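Local coordinates for protein EscN (Escherichia coli O127:H6, PDB 2OBL) that is a type III secretion system protein whose C-terminal domain has the P-loop fold of the ATP synthase alpha/beta family, at residues A[86-91]-A[165-170]; A[110-115]-A[129-134]; A[205-210]-A[217-222]; A[99-104]-A[150-155]. The protein carries 1 engineered substitution. All blocks are in the same frame, centred on the assembly; numbering follows the deposited sequence.

Interaction 1: residues A[86-91]-A[165-170]; sequences TLLGMI and MMDSVT. With IMD (imidazole), chain D.
Leu-88, Ile-91, Met-165 and Asp-167 form a buried, mainly apolar contact between helix 84-94 and the C-terminal end of strand 161-167, in the core of the P-loop domain. The helix and strand run antiparallel, at 166°. Met-165 carries the apolar part. Its CG lies anti to the backbone N, chi1 175°, and a bend at chi3 turns the methyl. SD rests on Leu-88 CB at 3.9 Å. CE comes within 3.7 Å of Ile-91 CG2 and also faces the carbonyl O of Leu-88. Leu-88 CD1 lies against the carboxylate, 3.6 Å from Asp-167 OD2. The carboxylate oxygens have polar partners besides this methyl. OD2 accepts a nearly straight bond of 2.6 Å from N3 of the bound imidazole, with an N-H...O angle of 167°. OD2 also forms a salt bridge with Lys-84, while OD1 is hydrogen-bonded to Thr-220 OG1. A cis peptide follows Asp-167 and leads to Ser-168, the N-cap of the next helix. The run of apolar residues ending in Asp-167, together with the probable Walker A lysine, is consistent with a Walker B strand. The contact thus gives the carboxylate an apolar flank, while polar partners hold both its oxygens.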
loop_
_atom_site.group_PDB
_atom_site.type_symbol
_atom_site.label_atom_id
_atom_site.label_comp_id
_atom_site.label_asym_id
_atom_site.label_seq_id
_atom_site.Cartn_x
_atom_site.Cartn_y
_atom_site.Cartn_z
ATOM N N THR A 86 10.340 0.301 4.714
ATOM C CA THR A 86 10.106 0.887 6.040
ATOM C C THR A 86 8.656 1.361 6.197
ATOM O O THR A 86 8.011 1.112 7.227
ATOM C CB THR A 86 11.073 2.057 6.306
ATOM O OG1 THR A 86 12.415 1.558 6.320
ATOM C CG2 THR A 86 10.784 2.703 7.669
ATOM N N LEU A 87 8.142 2.035 5.167
ATOM C CA LEU A 87 6.750 2.457 5.167
ATOM C C LEU A 87 5.804 1.263 5.196
ATOM O O LEU A 87 4.804 1.281 5.921
ATOM C CB LEU A 87 6.431 3.348 3.964
ATOM C CG LEU A 87 4.966 3.765 3.846
ATOM C CD1 LEU A 87 4.496 4.614 5.042
ATOM C CD2 LEU A 87 4.731 4.523 2.529
ATOM N N LEU A 88 6.105 0.231 4.408
ATOM C CA LEU A 88 5.265 -0.963 4.391
ATOM C C LEU A 88 5.276 -1.606 5.780
ATOM O O LEU A 88 4.254 -2.051 6.264
ATOM C CB LEU A 88 5.754 -1.985 3.365
ATOM C CG LEU A 88 5.715 -1.542 1.901
ATOM C CD1 LEU A 88 5.901 -2.723 0.979
ATOM C CD2 LEU A 88 4.397 -0.847 1.603
ATOM N N GLY A 89 6.442 -1.659 6.403
ATOM C CA GLY A 89 6.531 -2.173 7.771
ATOM C C GLY A 89 5.675 -1.377 8.744
ATOM O O GLY A 89 4.966 -1.945 9.577
ATOM N N MET A 90 5.748 -0.053 8.655
ATOM C CA MET A 90 4.982 0.805 9.563
ATOM C C MET A 90 3.501 0.527 9.418
ATOM O O MET A 90 2.750 0.486 10.399
ATOM C CB MET A 90 5.240 2.269 9.239
ATOM C CG MET A 90 6.586 2.753 9.698
ATOM S SD MET A 90 6.810 4.476 9.230
ATOM C CE MET A 90 5.378 5.235 9.982
ATOM N N ILE A 91 3.082 0.337 8.174
ATOM C CA ILE A 91 1.677 0.077 7.886
ATOM C C ILE A 91 1.227 -1.264 8.473
ATOM O O ILE A 91 0.184 -1.340 9.120
ATOM C CB ILE A 91 1.367 0.147 6.358
ATOM C CG1 ILE A 91 1.519 1.590 5.845
ATOM C CG2 ILE A 91 -0.057 -0.340 6.123
ATOM C CD1 ILE A 91 1.538 1.716 4.304
ATOM N N MET A 165 -1.624 -6.905 1.162
ATOM C CA MET A 165 -0.531 -6.020 0.795
ATOM C C MET A 165 0.386 -6.735 -0.188
ATOM O O MET A 165 1.018 -7.738 0.153
ATOM C CB MET A 165 0.245 -5.551 2.040
ATOM C CG MET A 165 1.484 -4.721 1.698
ATOM S SD MET A 165 2.460 -4.119 3.117
ATOM C CE MET A 165 1.379 -2.895 3.833
ATOM N N MET A 166 0.437 -6.227 -1.410
ATOM C CA MET A 166 1.154 -6.902 -2.474
ATOM C C MET A 166 2.354 -6.071 -2.897
ATOM O O MET A 166 2.200 -4.993 -3.463
ATOM C CB MET A 166 0.237 -7.142 -3.667
ATOM C CG MET A 166 0.985 -7.816 -4.813
ATOM S SD MET A 166 -0.029 -8.139 -6.260
ATOM C CE MET A 166 -1.459 -8.849 -5.489
ATOM N N ASP A 167 3.548 -6.580 -2.609
ATOM C CA ASP A 167 4.792 -5.902 -2.949
ATOM C C ASP A 167 5.540 -6.870 -3.873
ATOM O O ASP A 167 6.250 -7.749 -3.378
ATOM C CB ASP A 167 5.592 -5.638 -1.653
ATOM C CG ASP A 167 6.828 -4.753 -1.863
ATOM O OD1 ASP A 167 6.845 -3.893 -2.768
ATOM O OD2 ASP A 167 7.809 -4.916 -1.104
ATOM N N SER A 168 5.389 -6.740 -5.196
ATOM C CA SER A 168 4.765 -5.598 -5.864
ATOM C C SER A 168 3.905 -6.050 -7.031
ATOM O O SER A 168 4.120 -7.132 -7.581
ATOM C CB SER A 168 5.870 -4.709 -6.448
ATOM O OG SER A 168 6.674 -5.454 -7.373
ATOM N N VAL A 169 2.955 -5.213 -7.439
ATOM C CA VAL A 169 2.202 -5.530 -8.637
ATOM C C VAL A 169 3.148 -5.476 -9.839
ATOM O O VAL A 169 2.952 -6.191 -10.816
ATOM C CB VAL A 169 0.940 -4.638 -8.795
ATOM C CG1 VAL A 169 1.304 -3.188 -9.079
ATOM C CG2 VAL A 169 0.025 -5.214 -9.886
ATOM N N THR A 170 4.185 -4.635 -9.748
ATOM C CA THR A 170 5.182 -4.542 -10.821
ATOM C C THR A 170 5.850 -5.887 -11.115
ATOM O O THR A 170 5.951 -6.306 -12.269
ATOM C CB THR A 170 6.261 -3.513 -10.451
ATOM O OG1 THR A 170 5.641 -2.228 -10.303
ATOM C CG2 THR A 170 7.355 -3.460 -11.535
HETATM N N1 IMD D . 9.944 -9.152 -1.544
HETATM C C2 IMD D . 8.966 -8.283 -1.880
HETATM N N3 IMD D . 9.062 -7.211 -1.052
HETATM C C4 IMD D . 10.097 -7.407 -0.196
HETATM C C5 IMD D . 10.651 -8.639 -0.504
#

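Interaction 2: residues A[110-115]-A[129-134]; sequences REVNEF and LVVTTS
Val-112 of helix 109-116 meets Val-131 and Thr-133, at the end of strand 127-132 and just past it. The apolar contacts come first. Val-112 and Val-131 reach toward each other tip to tip, and their CG1 methyls are 3.9 Å apart. Both valines hold CG1 anti to the backbone N, which aims each CG1 at the other. The second methyl of Val-112 serves the other partner: its CG2 lies 3.9 Å from Thr-133 CG2, and the two side chains cross at about a right angle. Thr-133 therefore offers its methyl to the helix, while its hydroxyl OG1 is hydrogen-bonded to Asp-135. A bound imidazole lies about 4 Å from the Val-112 side chain.

The charged interactions lie within the helix. Arg-110 NH2 donates to Glu-111 OE2 at 2.9 Å. The bond is bent, with an N-H...O angle of 134°, and the oxygen lies 18° out of the guanidinium plane. Glu-114 OE2 instead sits over one face of the same guanidinium, 3.2 Å above its plane. That pairing rests on charge alone. Glu-111 also forms a salt bridge with Arg-108, so the network extends to the residue just before the helix.

Helix 109-116 packs on the sheet through Phe-115 as well, whose side chain touches Leu-102 and Leu-104 of strand 99-105 and Leu-88 and Cys-92 of helix 84-94. Val-131 thus faces helix 109-116, while Val-130 and Thr-132 face helix 138-156 on the other side of the sheet.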
loop_
_atom_site.group_PDB
_atom_site.type_symbol
_atom_site.label_atom_id
_atom_site.label_comp_id
_atom_site.label_asym_id
_atom_site.label_seq_id
_atom_site.Cartn_x
_atom_site.Cartn_y
_atom_site.Cartn_z
ATOM N N ARG A 110 17.458 -11.779 0.503
ATOM C CA ARG A 110 18.003 -10.729 1.343
ATOM C C ARG A 110 16.970 -9.638 1.636
ATOM O O ARG A 110 16.789 -9.237 2.786
ATOM C CB ARG A 110 19.244 -10.137 0.672
ATOM C CG ARG A 110 19.793 -8.928 1.361
ATOM C CD ARG A 110 21.119 -8.525 0.748
ATOM N NE ARG A 110 21.735 -7.449 1.511
ATOM C CZ ARG A 110 21.449 -6.163 1.353
ATOM N NH1 ARG A 110 22.063 -5.253 2.098
ATOM N NH2 ARG A 110 20.551 -5.786 0.450
ATOM N N GLU A 111 16.285 -9.170 0.593
ATOM C CA GLU A 111 15.288 -8.120 0.746
ATOM C C GLU A 111 14.064 -8.621 1.490
ATOM O O GLU A 111 13.418 -7.868 2.203
ATOM C CB GLU A 111 14.870 -7.535 -0.613
ATOM C CG GLU A 111 15.796 -6.450 -1.121
ATOM C CD GLU A 111 17.148 -6.993 -1.537
ATOM O OE1 GLU A 111 17.200 -7.751 -2.523
ATOM O OE2 GLU A 111 18.161 -6.665 -0.882
ATOM N N VAL A 112 13.737 -9.897 1.311
ATOM C CA VAL A 112 12.610 -10.478 2.027
ATOM C C VAL A 112 12.910 -10.488 3.520
ATOM O O VAL A 112 12.094 -10.067 4.345
ATOM C CB VAL A 112 12.304 -11.911 1.535
ATOM C CG1 VAL A 112 11.176 -12.515 2.343
ATOM C CG2 VAL A 112 11.953 -11.894 0.049
ATOM N N ASN A 113 14.094 -10.965 3.880
ATOM C CA ASN A 113 14.431 -11.035 5.290
ATOM C C ASN A 113 14.517 -9.650 5.938
ATOM O O ASN A 113 14.129 -9.481 7.094
ATOM C CB ASN A 113 15.679 -11.895 5.519
ATOM C CG ASN A 113 15.420 -13.357 5.207
ATOM O OD1 ASN A 113 16.308 -14.086 4.778
ATOM N ND2 ASN A 113 14.175 -13.786 5.398
ATOM N N GLU A 114 14.967 -8.655 5.177
ATOM C CA GLU A 114 15.022 -7.285 5.684
ATOM C C GLU A 114 13.636 -6.711 5.971
ATOM O O GLU A 114 13.441 -5.962 6.938
ATOM C CB GLU A 114 15.838 -6.384 4.747
ATOM C CG GLU A 114 17.339 -6.687 4.832
ATOM C CD GLU A 114 18.189 -5.894 3.849
ATOM O OE1 GLU A 114 17.640 -5.053 3.103
ATOM O OE2 GLU A 114 19.416 -6.121 3.830
ATOM N N PHE A 115 12.663 -7.069 5.137
ATOM C CA PHE A 115 11.290 -6.689 5.411
ATOM C C PHE A 115 10.702 -7.443 6.591
ATOM O O PHE A 115 10.066 -6.845 7.461
ATOM C CB PHE A 115 10.382 -6.898 4.194
ATOM C CG PHE A 115 8.937 -6.625 4.489
ATOM C CD1 PHE A 115 8.494 -5.327 4.734
ATOM C CD2 PHE A 115 8.025 -7.668 4.555
ATOM C CE1 PHE A 115 7.153 -5.086 5.032
ATOM C CE2 PHE A 115 6.700 -7.442 4.844
ATOM C CZ PHE A 115 6.260 -6.144 5.084
ATOM N N LEU A 129 2.125 -14.967 5.073
ATOM C CA LEU A 129 3.243 -14.447 4.291
ATOM C C LEU A 129 3.435 -15.274 3.028
ATOM O O LEU A 129 4.031 -16.352 3.078
ATOM C CB LEU A 129 4.519 -14.492 5.137
ATOM C CG LEU A 129 4.415 -13.798 6.497
ATOM C CD1 LEU A 129 5.608 -14.160 7.379
ATOM C CD2 LEU A 129 4.341 -12.306 6.306
ATOM N N VAL A 130 2.899 -14.789 1.905
ATOM C CA VAL A 130 3.078 -15.456 0.625
ATOM C C VAL A 130 4.362 -14.914 0.000
ATOM O O VAL A 130 4.456 -13.739 -0.350
ATOM C CB VAL A 130 1.891 -15.216 -0.320
ATOM C CG1 VAL A 130 2.143 -15.919 -1.670
ATOM C CG2 VAL A 130 0.586 -15.690 0.330
ATOM N N VAL A 131 5.376 -15.767 -0.091
ATOM C CA VAL A 131 6.683 -15.302 -0.538
ATOM C C VAL A 131 7.167 -16.083 -1.739
ATOM O O VAL A 131 7.247 -17.322 -1.706
ATOM C CB VAL A 131 7.726 -15.429 0.590
ATOM C CG1 VAL A 131 9.124 -15.016 0.090
ATOM C CG2 VAL A 131 7.286 -14.632 1.815
ATOM N N THR A 132 7.494 -15.361 -2.812
ATOM C CA THR A 132 8.091 -15.975 -3.996
ATOM C C THR A 132 9.239 -15.118 -4.491
ATOM O O THR A 132 9.017 -14.060 -5.097
ATOM C CB THR A 132 7.063 -16.185 -5.136
ATOM O OG1 THR A 132 6.415 -14.943 -5.454
ATOM C CG2 THR A 132 6.017 -17.200 -4.715
ATOM N N THR A 133 10.458 -15.569 -4.228
ATOM C CA THR A 133 11.635 -14.798 -4.581
ATOM C C THR A 133 11.973 -14.869 -6.065
ATOM O O THR A 133 11.363 -15.638 -6.824
ATOM C CB THR A 133 12.840 -15.239 -3.752
ATOM O OG1 THR A 133 13.016 -16.642 -3.930
ATOM C CG2 THR A 133 12.578 -14.956 -2.282
ATOM N N SER A 134 12.951 -14.061 -6.470
ATOM C CA SER A 134 13.291 -13.901 -7.878
ATOM C C SER A 134 13.717 -15.211 -8.542
ATOM O O SER A 134 13.551 -15.378 -9.750
ATOM C CB SER A 134 14.394 -12.846 -8.048
ATOM O OG SER A 134 15.540 -13.199 -7.301
#

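Interaction 3: residues A[205-210]-A[217-222]; sequences ERAGPA and AIYTVL
At the open end of the beta hairpin of strands 208-209 and 214-222, Ala-207, just before the short, weakly bonded first strand, packs on the long one. Ala-207 CB points at the long strand and lies 3.7 Å from Ala-217 CB. The same methyl is 4.0 Å from Tyr-219 OH. Tyr-219 has CG anti to its carbonyl carbon, chi1 -56°, and the ring reaches back along its own strand. This brings Tyr-219 OH within 3.4 Å of Ala-217 CB. The two methyls and the hydroxyl oxygen therefore form a small, close triangle. The short alanine side chains let the backbones come near: the CA atoms of Ala-207 and Ala-217 are 6.1 Å apart. Gly-208 follows with phi 142° and psi 170°, backbone angles that suit glycine. It pairs with Ile-215 through the backbone. Arg-206 leads away from the hairpin to helix 138-156, where it forms a salt bridge with Glu-153 and a hydrogen bond with Thr-150. Strand 214-222 itself lies between strands 73-78 and 161-167 and runs parallel to both. Ala-207 touches Arg-73 of the first, and Ala-217 touches Leu-164 of the second.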
loop_
_atom_site.group_PDB
_atom_site.type_symbol
_atom_site.label_atom_id
_atom_site.label_comp_id
_atom_site.label_asym_id
_atom_site.label_seq_id
_atom_site.Cartn_x
_atom_site.Cartn_y
_atom_site.Cartn_z
ATOM N N GLU A 205 -10.309 -6.060 -8.494
ATOM C CA GLU A 205 -11.742 -6.031 -8.250
ATOM C C GLU A 205 -12.148 -7.022 -7.157
ATOM O O GLU A 205 -13.264 -6.968 -6.659
ATOM C CB GLU A 205 -12.531 -6.250 -9.551
ATOM C CG GLU A 205 -12.431 -5.066 -10.531
ATOM C CD GLU A 205 -13.317 -5.232 -11.765
ATOM O OE1 GLU A 205 -14.175 -6.137 -11.760
ATOM O OE2 GLU A 205 -13.162 -4.448 -12.737
ATOM N N ARG A 206 -11.231 -7.905 -6.763
ATOM C CA ARG A 206 -11.506 -8.839 -5.665
ATOM C C ARG A 206 -11.364 -8.228 -4.265
ATOM O O ARG A 206 -11.934 -8.732 -3.307
ATOM C CB ARG A 206 -10.684 -10.117 -5.818
ATOM C CG ARG A 206 -11.168 -10.957 -6.986
ATOM C CD ARG A 206 -10.164 -12.012 -7.377
ATOM N NE ARG A 206 -10.096 -13.102 -6.413
ATOM C CZ ARG A 206 -9.306 -14.160 -6.568
ATOM N NH1 ARG A 206 -8.527 -14.251 -7.647
ATOM N NH2 ARG A 206 -9.301 -15.120 -5.662
ATOM N N ALA A 207 -10.619 -7.132 -4.152
ATOM C CA ALA A 207 -10.585 -6.357 -2.913
ATOM C C ALA A 207 -11.903 -5.587 -2.791
ATOM O O ALA A 207 -12.616 -5.416 -3.786
ATOM C CB ALA A 207 -9.402 -5.386 -2.936
ATOM N N GLY A 208 -12.225 -5.116 -1.592
ATOM C CA GLY A 208 -13.432 -4.296 -1.392
ATOM C C GLY A 208 -14.170 -4.562 -0.096
ATOM O O GLY A 208 -13.876 -5.530 0.612
ATOM N N PRO A 209 -15.151 -3.701 0.231
ATOM C CA PRO A 209 -15.965 -3.916 1.422
ATOM C C PRO A 209 -16.890 -5.115 1.230
ATOM O O PRO A 209 -17.145 -5.522 0.100
ATOM C CB PRO A 209 -16.800 -2.627 1.532
ATOM C CG PRO A 209 -16.216 -1.673 0.545
ATOM C CD PRO A 209 -15.545 -2.491 -0.509
ATOM N N ALA A 210 -17.388 -5.670 2.330
ATOM C CA ALA A 210 -18.306 -6.802 2.256
ATOM C C ALA A 210 -19.268 -6.779 3.432
ATOM O O ALA A 210 -19.003 -6.117 4.433
ATOM C CB ALA A 210 -17.524 -8.115 2.227
ATOM N N ALA A 217 -6.812 -3.226 0.139
ATOM C CA ALA A 217 -5.630 -3.740 -0.516
ATOM C C ALA A 217 -4.660 -2.623 -0.848
ATOM O O ALA A 217 -5.074 -1.552 -1.273
ATOM C CB ALA A 217 -6.015 -4.514 -1.765
ATOM N N ILE A 218 -3.378 -2.889 -0.630
ATOM C CA ILE A 218 -2.321 -1.968 -1.011
ATOM C C ILE A 218 -1.429 -2.682 -2.001
ATOM O O ILE A 218 -0.910 -3.760 -1.699
ATOM C CB ILE A 218 -1.499 -1.580 0.213
ATOM C CG1 ILE A 218 -2.322 -0.690 1.146
ATOM C CG2 ILE A 218 -0.209 -0.886 -0.184
ATOM C CD1 ILE A 218 -1.618 -0.453 2.506
ATOM N N TYR A 219 -1.249 -2.070 -3.171
ATOM C CA TYR A 219 -0.420 -2.623 -4.250
ATOM C C TYR A 219 0.763 -1.704 -4.494
ATOM O O TYR A 219 0.573 -0.502 -4.724
ATOM C CB TYR A 219 -1.249 -2.730 -5.540
ATOM C CG TYR A 219 -2.505 -3.541 -5.385
ATOM C CD1 TYR A 219 -2.479 -4.926 -5.546
ATOM C CD2 TYR A 219 -3.722 -2.929 -5.055
ATOM C CE1 TYR A 219 -3.626 -5.689 -5.394
ATOM C CE2 TYR A 219 -4.882 -3.683 -4.889
ATOM C CZ TYR A 219 -4.825 -5.061 -5.070
ATOM O OH TYR A 219 -5.958 -5.799 -4.910
ATOM N N THR A 220 1.978 -2.230 -4.452
ATOM C CA THR A 220 3.123 -1.347 -4.760
ATOM C C THR A 220 3.502 -1.404 -6.230
ATOM O O THR A 220 3.398 -2.442 -6.885
ATOM C CB THR A 220 4.363 -1.617 -3.905
ATOM O OG1 THR A 220 4.926 -2.880 -4.260
ATOM C CG2 THR A 220 4.007 -1.601 -2.411
ATOM N N VAL A 221 3.948 -0.258 -6.727
ATOM C CA VAL A 221 4.414 -0.082 -8.085
ATOM C C VAL A 221 5.855 0.430 -7.973
ATOM O O VAL A 221 6.122 1.457 -7.330
ATOM C CB VAL A 221 3.552 0.938 -8.847
ATOM C CG1 VAL A 221 4.148 1.195 -10.257
ATOM C CG2 VAL A 221 2.084 0.454 -8.925
ATOM N N LEU A 222 6.776 -0.298 -8.581
ATOM C CA LEU A 222 8.201 -0.035 -8.393
ATOM C C LEU A 222 8.637 0.809 -9.556
ATOM O O LEU A 222 8.453 0.418 -10.718
ATOM C CB LEU A 222 8.992 -1.336 -8.375
ATOM C CG LEU A 222 8.552 -2.340 -7.307
ATOM C CD1 LEU A 222 9.609 -3.442 -7.172
ATOM C CD2 LEU A 222 8.262 -1.659 -5.953
#

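Interaction 4: residues A[99-104]-A[150-155]; sequences IIVLAL and TIAEYF
Ile-99 and Phe-155 join strand 99-105 to helix 138-156, part of a beta-alpha-beta crossover in the P-loop domain. The helix connects strands 127-132 and 161-167 and passes over strand 99-105, which lies between them in the parallel sheet. Strand and helix run antiparallel, at 174°, with their axes 8.7 Å apart.

The side chain of Ile-99 can be followed outward. CB points toward the helix and splits into two branches. The short branch, CG2, is anti to the backbone N and lies over one face of the Phe-155 ring, 4.0 Å from Phe-155 CG. The long branch leaves through CG1 and turns at chi2 (-78°), so that its tip, CD1, comes to 4.1 Å from Phe-155 CD1. The ring thus meets both branches.

Tyr-154 covers the opposite face of this ring, with Tyr-154 CD2 3.7 Å above its plane. Ile-151 CG2 lies at the ring edge, in plane. Phe-155 is therefore walled in by its own helix as well as by the strand, and it also touches Val-128 and Val-162 of the flanking strands.

Further along the strand, Val-101 uses one methyl. Its CG2 is anti to the carbonyl carbon and meets Ile-151 CG2 at 4.0 Å. The same Val-101 CG2 lies 4.0 Å from Ala-152 CA, on the helix backbone itself.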
loop_
_atom_site.group_PDB
_atom_site.type_symbol
_atom_site.label_atom_id
_atom_site.label_comp_id
_atom_site.label_asym_id
_atom_site.label_seq_id
_atom_site.Cartn_x
_atom_site.Cartn_y
_atom_site.Cartn_z
ATOM N N ILE A 99 -6.348 -9.193 10.113
ATOM C CA ILE A 99 -5.488 -10.151 9.426
ATOM C C ILE A 99 -4.765 -9.439 8.295
ATOM O O ILE A 99 -5.374 -8.665 7.566
ATOM C CB ILE A 99 -6.338 -11.258 8.775
ATOM C CG1 ILE A 99 -7.195 -11.985 9.823
ATOM C CG2 ILE A 99 -5.458 -12.237 7.997
ATOM C CD1 ILE A 99 -6.424 -12.978 10.646
ATOM N N ILE A 100 -3.475 -9.710 8.149
ATOM C CA ILE A 100 -2.702 -9.166 7.039
ATOM C C ILE A 100 -2.249 -10.311 6.150
ATOM O O ILE A 100 -1.666 -11.289 6.623
ATOM C CB ILE A 100 -1.454 -8.378 7.521
ATOM C CG1 ILE A 100 -1.859 -7.253 8.475
ATOM C CG2 ILE A 100 -0.706 -7.797 6.326
ATOM C CD1 ILE A 100 -0.681 -6.690 9.249
ATOM N N VAL A 101 -2.542 -10.198 4.858
ATOM C CA VAL A 101 -2.027 -11.145 3.903
ATOM C C VAL A 101 -1.031 -10.404 3.031
ATOM O O VAL A 101 -1.397 -9.470 2.320
ATOM C CB VAL A 101 -3.148 -11.763 3.047
ATOM C CG1 VAL A 101 -2.578 -12.721 2.021
ATOM C CG2 VAL A 101 -4.172 -12.457 3.947
ATOM N N LEU A 102 0.223 -10.833 3.108
ATOM C CA LEU A 102 1.319 -10.216 2.378
ATOM C C LEU A 102 1.709 -11.088 1.201
ATOM O O LEU A 102 1.777 -12.319 1.319
ATOM C CB LEU A 102 2.523 -10.040 3.302
ATOM C CG LEU A 102 2.582 -8.766 4.136
ATOM C CD1 LEU A 102 3.468 -8.944 5.346
ATOM C CD2 LEU A 102 3.115 -7.624 3.274
ATOM N N ALA A 103 1.923 -10.452 0.055
ATOM C CA ALA A 103 2.488 -11.122 -1.084
ATOM C C ALA A 103 3.790 -10.413 -1.378
ATOM O O ALA A 103 3.798 -9.227 -1.769
ATOM C CB ALA A 103 1.560 -11.068 -2.277
ATOM N N LEU A 104 4.893 -11.116 -1.136
ATOM C CA LEU A 104 6.223 -10.577 -1.399
ATOM C C LEU A 104 6.792 -11.269 -2.629
ATOM O O LEU A 104 7.236 -12.427 -2.569
ATOM C CB LEU A 104 7.131 -10.789 -0.190
ATOM C CG LEU A 104 6.606 -10.260 1.149
ATOM C CD1 LEU A 104 7.607 -10.539 2.256
ATOM C CD2 LEU A 104 6.328 -8.777 1.040
ATOM N N THR A 150 -6.797 -14.974 -2.780
ATOM C CA THR A 150 -7.701 -16.051 -2.366
ATOM C C THR A 150 -7.676 -16.243 -0.853
ATOM O O THR A 150 -8.708 -16.431 -0.223
ATOM C CB THR A 150 -7.347 -17.354 -3.094
ATOM O OG1 THR A 150 -7.565 -17.161 -4.502
ATOM C CG2 THR A 150 -8.249 -18.507 -2.609
ATOM N N ILE A 151 -6.487 -16.190 -0.270
ATOM C CA ILE A 151 -6.359 -16.303 1.175
ATOM C C ILE A 151 -7.034 -15.121 1.891
ATOM O O ILE A 151 -7.703 -15.296 2.921
ATOM C CB ILE A 151 -4.886 -16.458 1.593
ATOM C CG1 ILE A 151 -4.346 -17.827 1.137
ATOM C CG2 ILE A 151 -4.742 -16.312 3.105
ATOM C CD1 ILE A 151 -2.827 -17.930 1.207
ATOM N N ALA A 152 -6.866 -13.920 1.346
ATOM C CA ALA A 152 -7.548 -12.748 1.869
ATOM C C ALA A 152 -9.059 -12.939 1.851
ATOM O O ALA A 152 -9.739 -12.566 2.801
ATOM C CB ALA A 152 -7.150 -11.469 1.076
ATOM N N GLU A 153 -9.577 -13.523 0.772
ATOM C CA GLU A 153 -11.014 -13.807 0.668
ATOM C C GLU A 153 -11.462 -14.815 1.721
ATOM O O GLU A 153 -12.539 -14.675 2.313
ATOM C CB GLU A 153 -11.365 -14.297 -0.737
ATOM C CG GLU A 153 -11.241 -13.225 -1.809
ATOM C CD GLU A 153 -11.269 -13.788 -3.213
ATOM O OE1 GLU A 153 -10.970 -14.987 -3.381
ATOM O OE2 GLU A 153 -11.578 -13.024 -4.151
ATOM N N TYR A 154 -10.636 -15.826 1.962
ATOM C CA TYR A 154 -10.957 -16.819 2.983
ATOM C C TYR A 154 -11.123 -16.147 4.345
ATOM O O TYR A 154 -12.105 -16.395 5.047
ATOM C CB TYR A 154 -9.903 -17.925 3.063
ATOM C CG TYR A 154 -10.050 -18.751 4.324
ATOM C CD1 TYR A 154 -11.054 -19.714 4.442
ATOM C CD2 TYR A 154 -9.213 -18.540 5.409
ATOM C CE1 TYR A 154 -11.203 -20.441 5.603
ATOM C CE2 TYR A 154 -9.353 -19.266 6.570
ATOM C CZ TYR A 154 -10.345 -20.210 6.665
ATOM O OH TYR A 154 -10.459 -20.921 7.838
ATOM N N PHE A 155 -10.160 -15.305 4.721
ATOM C CA PHE A 155 -10.234 -14.599 6.007
ATOM C C PHE A 155 -11.346 -13.541 6.071
ATOM O O PHE A 155 -12.029 -13.409 7.097
ATOM C CB PHE A 155 -8.859 -14.071 6.430
ATOM C CG PHE A 155 -7.947 -15.155 6.932
ATOM C CD1 PHE A 155 -8.201 -15.773 8.154
ATOM C CD2 PHE A 155 -6.886 -15.609 6.166
ATOM C CE1 PHE A 155 -7.380 -16.796 8.627
ATOM C CE2 PHE A 155 -6.056 -16.641 6.631
ATOM C CZ PHE A 155 -6.297 -17.233 7.867
#

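In the fold
All four contacts lie in one P-loop domain and reach one mixed sheet. Along the chain, interaction 2 is nested within interaction 4, and interaction 4 within interaction 1; interaction 3 follows. Centres are 11 to 20 Å apart, with interactions 2 and 3 farthest. Strands 127-132, 99-105, 161-167 and 214-222 are successive neighbours, so backbone bonds link interaction 2 to 4 and interaction 4 to 1, and strand 214-222 of interaction 3 lies beside strand 161-167 of interaction 1. Interactions 1 and 2 also touch, and interaction 3 reaches helix 138-156 of interaction 4. Helices 84-94 and 109-116 on one side of the sheet and helix 138-156 on the other give the alpha-beta-alpha layering of a P-loop domain.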